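Local coordinates for protein ribonucleoside-diphosphate reductase subunit beta (Clostridium botulinum, PDB 6ZJK) that forms the iron-carrying R2 subunit of a ribonucleotide reductase, which reduces ribonucleoside diphosphates to deoxyribonucleoside diphosphates, and probably supplies the radical that starts catalysis, at residues T156-K159 and I160-Q163; E168-L171 and E172-F176; S210-S213 and F214-L218; A226-T229 and I230-I234. All blocks are in the same frame, centred on the assembly; numbering follows the deposited sequence.

Contact 1: T156-K159 and I160-Q163; sequences TRDK and IYDQ
Asp158 and Tyr161 meet one turn apart on the helix. OD1 of Asp158 lies 3.7 Å from CD2 of Tyr161. The carboxylate and ring planes are 22° apart, but the side chains cross at a slant, with OD1 neither over the face nor at the edge of the ring. The same OD1 takes the NE proton of Arg157 at 3.2 Å in a salt bridge. It sits at the edge of the guanidinium, in its plane, while NE comes from above the carboxylate plane. CG of Arg157 is anti to the backbone N (chi1 175°), and the chain bends further out to bring NE to OD1 of Asp158. NH1 of Arg157 has a second acid, Asp149. The hydroxyl of Tyr161 reaches Ser145 and the backbone N of Asn52 of the second subunit.

On another side of the helix, CG2 of Thr156 and CD1 of Ile160 are 4.1 Å apart. These two side chains run side by side and point the same way. Ile160 packs on Ile100 and Leu148.

Tyr161 N bonds to Arg157 O at 3.1 Å, almost straight at 177°. Asp162 N follows with Asp158 O. Asp162 then leaves helical geometry, and its OD2 forms salt bridges with Arg53 and Arg35 of the second subunit. Gln163 NE2 makes a weak bond to Lys159 O. The arrangement is the C-terminal end of a short helix at the R2 dimer interface.

Contact 2: E168-L171 and E172-F176; sequences EHLL and ERNKF
Leu171 and Lys175 touch one turn apart, near the start of helix 168-186 in the all-helical R2 fold. CD2 of Leu171 is 3.7 Å from CD of Lys175, and the two side chains cross at a slant. Lys175 is bent at chi2 and chi3. The bends lay its methylene groups over the Leu171 carbonyl and turn NZ back toward Glu172. NZ and OE2 of Glu172 form a salt bridge at 3.4 Å, with a weak hydrogen bond.

Leu170 and Asn174 make the matching pair on the buried side. CD1 of Leu170 lies 3.7 Å from OD1 of Asn174, a methyl group against an amide oxygen. CG of Asn174 is anti to the carbonyl carbon (chi1 -75°), which holds the amide back over the preceding turn.

Backbone bonds set this spacing. Asn174 N meets Leu170 O at 3.2 Å, and Arg173 N meets His169 O at the same distance.

Further out, Trp164 packs against Leu170, Leu171 and Asn174. Phe102 of helix 90-118 covers Leu170, Arg173 and Asn174. The end of Arg173 leads off from the preceding turn to a salt bridge with Glu279, while Leu171 packs on Glu31 of the second subunit. Under the Leu171 and Lys175 pair, Lys175 N bonds to Leu171 O at 3.1 Å, lying in the carbonyl plane with a C=O...N angle of 160°.

Contact 3: S210-S213 and F214-L218; sequences SGFS and FFYTL
Tyr216 lays one face of its ring over the carbonyl oxygen of Phe212. That oxygen sits 3.4 Å above the ring plane, offset toward the rim. The ring also reaches back to the Phe212 side chain, where CE2 of Tyr216 is 3.8 Å from CB of Phe212. CG of Tyr216 is anti to the carbonyl carbon (chi1 -61°), and this folds the ring back along the helix. Phe212 O also accepts the backbone N of Tyr216 at 3.1 Å, in a bond of 173°. The phenol oxygen finds its main partner outside, in Asn235 of helix 225-255.

Phe215 approaches the previous turn at a slant. Its CD2 is 3.2 Å from the carbonyl oxygen of Gly211, which also accepts Phe214 N from above the carbonyl plane. Beside it, CD2 of Phe214 stands 3.8 Å over the centre of the Phe215 ring. Phe214 continues outward onto Phe96 and Ile99 of helix 90-118.

The hydroxyls of Ser213 and Thr217 turn to backbone carbonyls. OG of Ser213 donates to Ser210 O at 2.9 Å. OG1 of Thr217 donates to Ser213 O at 2.8 Å, and the backbone N of Thr217 reaches the same oxygen from the opposite face of the carbonyl plane. Ser210 OG bonds instead to Glu279. This segment of helix 190-220 is buried, and the Phe212 side chain is about 7 Å from a bound iron(III) ion. The chemistry implies that the helix satisfies the hydroxyls of Ser213 and Thr217 with its own carbonyls, while its aromatic rings fill the packing between helices.

Contact 4: A226-T229 and I230-I234; sequences ATST and IFKYI
The Phe231 ring meets Thr227 along its edge. CG2 of Thr227 lies in the ring plane, 3.9 Å from CE2 of Phe231. Thr227 O is close to the same plane, 3.2 Å from CD2 of Phe231. Phe215 of helix 190-220 stacks on the ring. The Tyr233 ring repeats the edge contact two residues along: Thr229 O lies near its plane, 3.3 Å from CD2 of Tyr233. CG2 of Thr229 adds a looser contact, and Trp71 stacks on Tyr233. In both pairs the threonine and the ring point the same way. CG2 of each threonine is anti to its own backbone N, which turns the methyl toward the ring.

These pairs lie near the start of helix 225-255, a long helix that farther on carries the iron ligands Glu238 and His241. OG1 of Thr227 bonds to Asp81.

Lys232 runs extended beyond CG and reaches the preceding turn through water. One water bridges Thr229 OG1, at 2.6 Å, and Lys232 NZ, at 3.1 Å. A second binds Ser228 OG at 2.7 Å and is held only weakly by NZ. The ammonium also makes a cation-pi contact with Phe334. Lys232 N bonds to Ser228 O at 2.9 Å.

In the fold
From the N terminus, the four contacts come in series, and none nests in or crosses another. Each closes only a turn of helix. Contact 1 ends helix 154-161, and contact 2 opens helix 168-186 soon after. The two touch where Gln163 packs on Leu170, and both reach the second subunit. Contact 3 lies late in the next helix, 190-220. Its nearest atoms are about 7 Å from contact 2. Contact 4 follows near the start of helix 225-255. Contacts 3 and 4 pack directly, with centres 10 Å apart, through Phe215 on Phe231 and Tyr216 on Ser228. They join two successive helices that both supply iron ligands.

Contact 1: T156-K159 and I160-Q163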
loop_
_atom_site.group_PDB
_atom_site.type_symbol
_atom_site.label_atom_id
_atom_site.label_comp_id
_atom_site.label_asym_id
_atom_site.label_seq_id
_atom_site.Cartn_x
_atom_site.Cartn_y
_atom_site.Cartn_z
ATOM N N THR A 156 -9.474 10.860 27.620
ATOM C CA THR A 156 -10.511 11.264 26.667
ATOM C C THR A 156 -10.299 10.622 25.299
ATOM O O THR A 156 -11.271 10.276 24.618
ATOM C CB THR A 156 -10.541 12.788 26.539
ATOM O OG1 THR A 156 -10.792 13.368 27.823
ATOM C CG2 THR A 156 -11.617 13.222 25.559
ATOM N N ARG A 157 -9.030 10.601 24.872
ATOM C CA ARG A 157 -8.650 10.048 23.575
ATOM C C ARG A 157 -9.108 8.606 23.429
ATOM O O ARG A 157 -9.701 8.232 22.400
ATOM C CB ARG A 157 -7.127 10.126 23.415
ATOM C CG ARG A 157 -6.539 9.489 22.180
ATOM C CD ARG A 157 -5.015 9.217 22.373
ATOM N NE ARG A 157 -4.753 8.141 23.323
ATOM C CZ ARG A 157 -3.673 8.059 24.096
ATOM N NH1 ARG A 157 -2.739 8.999 24.052
ATOM N NH2 ARG A 157 -3.529 7.032 24.914
ATOM N N ASP A 158 -8.836 7.784 24.457
ATOM C CA ASP A 158 -9.177 6.363 24.411
ATOM C C ASP A 158 -10.684 6.158 24.464
ATOM O O ASP A 158 -11.194 5.181 23.904
ATOM C CB ASP A 158 -8.493 5.599 25.566
ATOM C CG ASP A 158 -7.001 5.289 25.303
ATOM O OD1 ASP A 158 -6.470 5.639 24.226
ATOM O OD2 ASP A 158 -6.345 4.694 26.196
ATOM N N LYS A 159 -11.401 7.063 25.144
ATOM C CA LYS A 159 -12.856 7.017 25.195
ATOM C C LYS A 159 -13.466 7.256 23.808
ATOM O O LYS A 159 -14.481 6.648 23.465
ATOM C CB LYS A 159 -13.358 8.055 26.195
ATOM C CG LYS A 159 -14.818 7.902 26.613
ATOM C CD LYS A 159 -15.426 9.271 26.895
ATOM C CE LYS A 159 -16.674 9.197 27.791
ATOM N NZ LYS A 159 -17.070 10.475 28.417
ATOM N N ILE A 160 -12.865 8.148 23.012
ATOM C CA ILE A 160 -13.362 8.402 21.658
ATOM C C ILE A 160 -13.054 7.220 20.738
ATOM O O ILE A 160 -13.915 6.785 19.966
ATOM C CB ILE A 160 -12.808 9.727 21.110
ATOM C CG1 ILE A 160 -13.400 10.900 21.908
ATOM C CG2 ILE A 160 -13.123 9.872 19.604
ATOM C CD1 ILE A 160 -12.631 12.188 21.750
ATOM N N TYR A 161 -11.820 6.690 20.806
ATOM C CA TYR A 161 -11.499 5.430 20.133
ATOM C C TYR A 161 -12.580 4.371 20.373
ATOM O O TYR A 161 -13.023 3.701 19.432
ATOM C CB TYR A 161 -10.161 4.869 20.625
ATOM C CG TYR A 161 -8.826 5.356 20.055
ATOM C CD1 TYR A 161 -8.692 5.922 18.790
ATOM C CD2 TYR A 161 -7.672 5.158 20.803
ATOM C CE1 TYR A 161 -7.408 6.318 18.312
ATOM C CE2 TYR A 161 -6.434 5.543 20.366
ATOM C CZ TYR A 161 -6.282 6.112 19.132
ATOM O OH TYR A 161 -4.979 6.444 18.786
ATOM N N ASP A 162 -13.014 4.200 21.630
ATOM C CA ASP A 162 -13.884 3.090 22.021
ATOM C C ASP A 162 -15.375 3.428 21.920
ATOM O O ASP A 162 -16.205 2.682 22.449
ATOM C CB ASP A 162 -13.578 2.647 23.456
ATOM C CG ASP A 162 -12.324 1.796 23.557
ATOM O OD1 ASP A 162 -11.972 1.116 22.575
ATOM O OD2 ASP A 162 -11.684 1.810 24.624
ATOM N N GLN A 163 -15.730 4.503 21.219
ATOM C CA GLN A 163 -17.134 4.891 21.271
ATOM C C GLN A 163 -18.041 3.799 20.703
ATOM O O GLN A 163 -19.148 3.571 21.215
ATOM C CB GLN A 163 -17.304 6.216 20.524
ATOM C CG GLN A 163 -18.605 6.916 20.727
ATOM C CD GLN A 163 -18.670 7.772 21.970
ATOM O OE1 GLN A 163 -19.741 8.248 22.332
ATOM N NE2 GLN A 163 -17.526 7.981 22.630
#

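Contact 2: E168-L171 and E172-F176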
loop_
_atom_site.group_PDB
_atom_site.type_symbol
_atom_site.label_atom_id
_atom_site.label_comp_id
_atom_site.label_asym_id
_atom_site.label_seq_id
_atom_site.Cartn_x
_atom_site.Cartn_y
_atom_site.Cartn_z
ATOM N N GLU A 168 -24.716 1.293 20.672
ATOM C CA GLU A 168 -25.220 0.209 19.885
ATOM C C GLU A 168 -25.520 0.518 18.428
ATOM O O GLU A 168 -25.465 -0.343 17.627
ATOM C CB GLU A 168 -26.439 -0.392 20.564
ATOM C CG GLU A 168 -26.197 -1.726 21.217
ATOM C CD GLU A 168 -27.475 -2.393 21.696
ATOM O OE1 GLU A 168 -28.506 -1.719 21.843
ATOM O OE2 GLU A 168 -27.454 -3.602 21.929
ATOM N N HIS A 169 -25.845 1.746 18.118
ATOM C CA HIS A 169 -26.145 2.116 16.772
ATOM C C HIS A 169 -24.869 2.051 15.994
ATOM O O HIS A 169 -24.854 1.574 14.908
ATOM C CB HIS A 169 -26.635 3.557 16.686
ATOM C CG HIS A 169 -28.083 3.735 16.980
ATOM N ND1 HIS A 169 -28.583 3.753 18.262
ATOM C CD2 HIS A 169 -29.140 3.941 16.162
ATOM C CE1 HIS A 169 -29.887 3.941 18.220
ATOM N NE2 HIS A 169 -30.250 4.050 16.957
ATOM N N LEU A 170 -23.810 2.574 16.568
ATOM C CA LEU A 170 -22.518 2.578 15.935
ATOM C C LEU A 170 -22.023 1.176 15.722
ATOM O O LEU A 170 -21.545 0.850 14.686
ATOM C CB LEU A 170 -21.546 3.431 16.680
ATOM C CG LEU A 170 -20.120 3.450 16.175
ATOM C CD1 LEU A 170 -20.069 3.668 14.693
ATOM C CD2 LEU A 170 -19.277 4.449 16.880
ATOM N N LEU A 171 -22.213 0.324 16.679
ATOM C CA LEU A 171 -21.809 -1.030 16.515
ATOM C C LEU A 171 -22.540 -1.743 15.400
ATOM O O LEU A 171 -21.937 -2.409 14.638
ATOM C CB LEU A 171 -22.004 -1.785 17.797
ATOM C CG LEU A 171 -21.086 -2.932 18.128
ATOM C CD1 LEU A 171 -21.840 -4.056 18.726
ATOM C CD2 LEU A 171 -20.343 -3.433 16.938
ATOM N N GLU A 172 -23.839 -1.618 15.300
ATOM C CA GLU A 172 -24.541 -2.349 14.259
ATOM C C GLU A 172 -24.160 -1.876 12.879
ATOM O O GLU A 172 -24.079 -2.658 11.999
ATOM C CB GLU A 172 -26.049 -2.355 14.449
ATOM C CG GLU A 172 -26.555 -3.162 15.638
ATOM C CD GLU A 172 -26.467 -4.672 15.490
ATOM O OE1 GLU A 172 -26.717 -5.212 14.386
ATOM O OE2 GLU A 172 -26.132 -5.332 16.501
ATOM N N ARG A 173 -23.939 -0.593 12.708
ATOM C CA ARG A 173 -23.509 -0.039 11.451
ATOM C C ARG A 173 -22.229 -0.730 11.051
ATOM O O ARG A 173 -22.143 -1.319 9.991
ATOM C CB ARG A 173 -23.254 1.434 11.592
ATOM C CG ARG A 173 -24.417 2.321 11.283
ATOM C CD ARG A 173 -23.987 3.637 10.662
ATOM N NE ARG A 173 -24.037 3.608 9.215
ATOM C CZ ARG A 173 -23.723 4.611 8.437
ATOM N NH1 ARG A 173 -23.815 4.463 7.160
ATOM N NH2 ARG A 173 -23.338 5.748 8.891
ATOM N N ASN A 174 -21.271 -0.744 11.957
ATOM C CA ASN A 174 -19.994 -1.383 11.751
ATOM C C ASN A 174 -20.136 -2.805 11.314
ATOM O O ASN A 174 -19.563 -3.199 10.360
ATOM C CB ASN A 174 -19.137 -1.272 12.980
ATOM C CG ASN A 174 -18.568 0.095 13.161
ATOM O OD1 ASN A 174 -18.884 0.987 12.447
ATOM N ND2 ASN A 174 -17.738 0.253 14.127
ATOM N N LYS A 175 -20.965 -3.566 11.956
ATOM C CA LYS A 175 -21.139 -4.926 11.552
ATOM C C LYS A 175 -21.737 -5.051 10.186
ATOM O O LYS A 175 -21.391 -5.914 9.448
ATOM C CB LYS A 175 -22.027 -5.611 12.533
ATOM C CG LYS A 175 -21.288 -6.067 13.742
ATOM C CD LYS A 175 -22.176 -5.983 14.942
ATOM C CE LYS A 175 -23.052 -7.193 15.078
ATOM N NZ LYS A 175 -23.440 -7.392 16.484
ATOM N N PHE A 176 -22.684 -4.210 9.874
ATOM C CA PHE A 176 -23.291 -4.238 8.577
ATOM C C PHE A 176 -22.250 -4.006 7.503
ATOM O O PHE A 176 -22.082 -4.792 6.649
ATOM C CB PHE A 176 -24.341 -3.151 8.481
ATOM C CG PHE A 176 -24.958 -3.015 7.128
ATOM C CD1 PHE A 176 -25.840 -3.945 6.672
ATOM C CD2 PHE A 176 -24.654 -1.969 6.322
ATOM C CE1 PHE A 176 -26.396 -3.837 5.435
ATOM C CE2 PHE A 176 -25.201 -1.854 5.083
ATOM C CZ PHE A 176 -26.083 -2.781 4.647
#

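Contact 3: S210-S213 and F214-L218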
loop_
_atom_site.group_PDB
_atom_site.type_symbol
_atom_site.label_atom_id
_atom_site.label_comp_id
_atom_site.label_asym_id
_atom_site.label_seq_id
_atom_site.Cartn_x
_atom_site.Cartn_y
_atom_site.Cartn_z
ATOM N N SER A 210 -20.778 12.545 4.071
ATOM C CA SER A 210 -21.586 12.925 5.226
ATOM C C SER A 210 -20.713 13.405 6.384
ATOM O O SER A 210 -21.057 14.372 7.073
ATOM C CB SER A 210 -22.453 11.750 5.665
ATOM O OG SER A 210 -23.100 12.013 6.913
ATOM N N GLY A 211 -19.628 12.681 6.653
ATOM C CA GLY A 211 -18.761 13.073 7.754
ATOM C C GLY A 211 -18.078 14.407 7.508
ATOM O O GLY A 211 -17.944 15.224 8.430
ATOM N N PHE A 212 -17.683 14.651 6.263
ATOM C CA PHE A 212 -17.008 15.884 5.964
ATOM C C PHE A 212 -17.893 17.076 6.239
ATOM O O PHE A 212 -17.441 18.062 6.696
ATOM C CB PHE A 212 -16.475 16.028 4.518
ATOM C CG PHE A 212 -15.564 14.946 4.048
ATOM C CD1 PHE A 212 -14.561 14.468 4.833
ATOM C CD2 PHE A 212 -15.711 14.419 2.801
ATOM C CE1 PHE A 212 -13.745 13.455 4.407
ATOM C CE2 PHE A 212 -14.911 13.411 2.355
ATOM C CZ PHE A 212 -13.914 12.933 3.171
ATOM N N SER A 213 -19.167 16.995 5.920
ATOM C CA SER A 213 -20.025 18.161 6.108
ATOM C C SER A 213 -20.132 18.568 7.574
ATOM O O SER A 213 -20.406 19.742 7.856
ATOM C CB SER A 213 -21.420 17.917 5.506
ATOM O OG SER A 213 -22.153 16.938 6.221
ATOM N N PHE A 214 -19.905 17.641 8.518
ATOM C CA PHE A 214 -19.911 18.024 9.930
ATOM C C PHE A 214 -18.723 18.920 10.266
ATOM O O PHE A 214 -18.890 19.990 10.872
ATOM C CB PHE A 214 -19.921 16.787 10.837
ATOM C CG PHE A 214 -19.729 17.118 12.311
ATOM C CD1 PHE A 214 -20.772 17.675 13.040
ATOM C CD2 PHE A 214 -18.521 16.875 12.956
ATOM C CE1 PHE A 214 -20.615 18.003 14.386
ATOM C CE2 PHE A 214 -18.342 17.197 14.307
ATOM C CZ PHE A 214 -19.393 17.763 15.017
ATOM N N PHE A 215 -17.510 18.492 9.884
ATOM C CA PHE A 215 -16.312 19.248 10.234
ATOM C C PHE A 215 -16.273 20.586 9.515
ATOM O O PHE A 215 -15.884 21.597 10.115
ATOM C CB PHE A 215 -15.066 18.398 9.955
ATOM C CG PHE A 215 -15.014 17.183 10.817
ATOM C CD1 PHE A 215 -14.649 17.290 12.150
ATOM C CD2 PHE A 215 -15.436 15.955 10.332
ATOM C CE1 PHE A 215 -14.654 16.172 12.976
ATOM C CE2 PHE A 215 -15.448 14.837 11.144
ATOM C CZ PHE A 215 -15.056 14.943 12.471
ATOM N N TYR A 216 -16.758 20.634 8.258
ATOM C CA TYR A 216 -16.869 21.916 7.571
ATOM C C TYR A 216 -17.905 22.816 8.242
ATOM O O TYR A 216 -17.711 24.036 8.322
ATOM C CB TYR A 216 -17.225 21.714 6.087
ATOM C CG TYR A 216 -16.194 20.906 5.292
ATOM C CD1 TYR A 216 -14.882 20.756 5.755
ATOM C CD2 TYR A 216 -16.531 20.311 4.071
ATOM C CE1 TYR A 216 -13.939 20.006 5.052
ATOM C CE2 TYR A 216 -15.577 19.558 3.337
ATOM C CZ TYR A 216 -14.287 19.415 3.825
ATOM O OH TYR A 216 -13.340 18.674 3.104
ATOM N N THR A 217 -19.010 22.237 8.730
ATOM C CA THR A 217 -20.009 23.044 9.430
ATOM C C THR A 217 -19.438 23.630 10.718
ATOM O O THR A 217 -19.743 24.776 11.058
ATOM C CB THR A 217 -21.283 22.238 9.713
ATOM O OG1 THR A 217 -21.947 21.939 8.474
ATOM C CG2 THR A 217 -22.245 23.027 10.591
ATOM N N LEU A 218 -18.608 22.863 11.450
ATOM C CA LEU A 218 -17.955 23.423 12.636
ATOM C C LEU A 218 -17.028 24.569 12.254
ATOM O O LEU A 218 -17.134 25.678 12.799
ATOM C CB LEU A 218 -17.168 22.342 13.390
ATOM C CG LEU A 218 -17.916 21.314 14.244
ATOM C CD1 LEU A 218 -16.929 20.446 15.020
ATOM C CD2 LEU A 218 -18.891 22.029 15.183
#

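Contact 4: A226-T229 and I230-I234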
loop_
_atom_site.group_PDB
_atom_site.type_symbol
_atom_site.label_atom_id
_atom_site.label_comp_id
_atom_site.label_asym_id
_atom_site.label_seq_id
_atom_site.Cartn_x
_atom_site.Cartn_y
_atom_site.Cartn_z
ATOM N N ALA A 226 -8.458 23.887 12.119
ATOM C CA ALA A 226 -7.343 23.125 11.559
ATOM C C ALA A 226 -7.687 21.650 11.412
ATOM O O ALA A 226 -7.136 20.976 10.536
ATOM C CB ALA A 226 -6.089 23.289 12.415
ATOM N N THR A 227 -8.588 21.135 12.249
ATOM C CA THR A 227 -9.158 19.817 11.999
ATOM C C THR A 227 -9.861 19.793 10.638
ATOM O O THR A 227 -9.787 18.799 9.904
ATOM C CB THR A 227 -10.091 19.463 13.164
ATOM O OG1 THR A 227 -9.298 19.248 14.351
ATOM C CG2 THR A 227 -10.910 18.224 12.895
ATOM N N SER A 228 -10.484 20.907 10.261
ATOM C CA SER A 228 -11.165 20.955 8.980
ATOM C C SER A 228 -10.149 20.936 7.839
ATOM O O SER A 228 -10.350 20.238 6.841
ATOM C CB SER A 228 -12.068 22.190 8.935
ATOM O OG SER A 228 -12.389 22.580 7.617
ATOM N N THR A 229 -9.012 21.627 8.001
ATOM C CA THR A 229 -7.944 21.566 7.000
ATOM C C THR A 229 -7.477 20.132 6.754
ATOM O O THR A 229 -7.326 19.710 5.599
ATOM C CB THR A 229 -6.782 22.473 7.407
ATOM O OG1 THR A 229 -7.260 23.827 7.448
ATOM C CG2 THR A 229 -5.662 22.385 6.397
ATOM N N ILE A 230 -7.261 19.355 7.818
ATOM C CA ILE A 230 -6.949 17.940 7.623
ATOM C C ILE A 230 -8.041 17.254 6.796
ATOM O O ILE A 230 -7.737 16.491 5.870
ATOM C CB ILE A 230 -6.731 17.239 8.977
ATOM C CG1 ILE A 230 -5.421 17.713 9.603
ATOM C CG2 ILE A 230 -6.697 15.730 8.821
ATOM C CD1 ILE A 230 -5.142 17.131 11.021
ATOM N N PHE A 231 -9.329 17.543 7.075
ATOM C CA PHE A 231 -10.377 16.852 6.328
ATOM C C PHE A 231 -10.442 17.294 4.865
ATOM O O PHE A 231 -10.878 16.507 4.025
ATOM C CB PHE A 231 -11.747 16.990 7.026
ATOM C CG PHE A 231 -11.944 15.959 8.111
ATOM C CD1 PHE A 231 -12.271 14.644 7.775
ATOM C CD2 PHE A 231 -11.702 16.269 9.454
ATOM C CE1 PHE A 231 -12.391 13.652 8.765
ATOM C CE2 PHE A 231 -11.828 15.287 10.462
ATOM C CZ PHE A 231 -12.169 13.979 10.115
ATOM N N LYS A 232 -10.009 18.515 4.528
ATOM C CA LYS A 232 -9.913 18.892 3.119
ATOM C C LYS A 232 -8.892 18.031 2.383
ATOM O O LYS A 232 -9.088 17.693 1.207
ATOM C CB LYS A 232 -9.551 20.369 2.972
ATOM C CG LYS A 232 -10.654 21.339 3.386
ATOM C CD LYS A 232 -10.127 22.760 3.329
ATOM C CE LYS A 232 -11.166 23.761 3.763
ATOM N NZ LYS A 232 -10.699 25.171 3.597
ATOM N N TYR A 233 -7.779 17.684 3.046
ATOM C CA TYR A 233 -6.798 16.829 2.385
ATOM C C TYR A 233 -7.348 15.428 2.171
ATOM O O TYR A 233 -7.150 14.826 1.103
ATOM C CB TYR A 233 -5.497 16.784 3.199
ATOM C CG TYR A 233 -4.611 17.978 2.969
ATOM C CD1 TYR A 233 -3.728 18.012 1.882
ATOM C CD2 TYR A 233 -4.656 19.073 3.814
ATOM C CE1 TYR A 233 -2.913 19.103 1.660
ATOM C CE2 TYR A 233 -3.836 20.172 3.608
ATOM C CZ TYR A 233 -2.959 20.176 2.532
ATOM O OH TYR A 233 -2.146 21.269 2.315
ATOM N N ILE A 234 -8.091 14.954 3.124
ATOM C CA ILE A 234 -8.682 13.661 3.018
ATOM C C ILE A 234 -9.720 13.668 1.899
ATOM O O ILE A 234 -9.822 12.748 1.191
ATOM C CB ILE A 234 -9.353 13.250 4.307
ATOM C CG1 ILE A 234 -8.353 13.212 5.466
ATOM C CG2 ILE A 234 -9.979 11.905 4.196
ATOM C CD1 ILE A 234 -8.896 12.527 6.670
HETATM O O HOH W 1 -11.193 24.956 6.998
HETATM O O HOH W 2 -8.073 24.884 5.246
#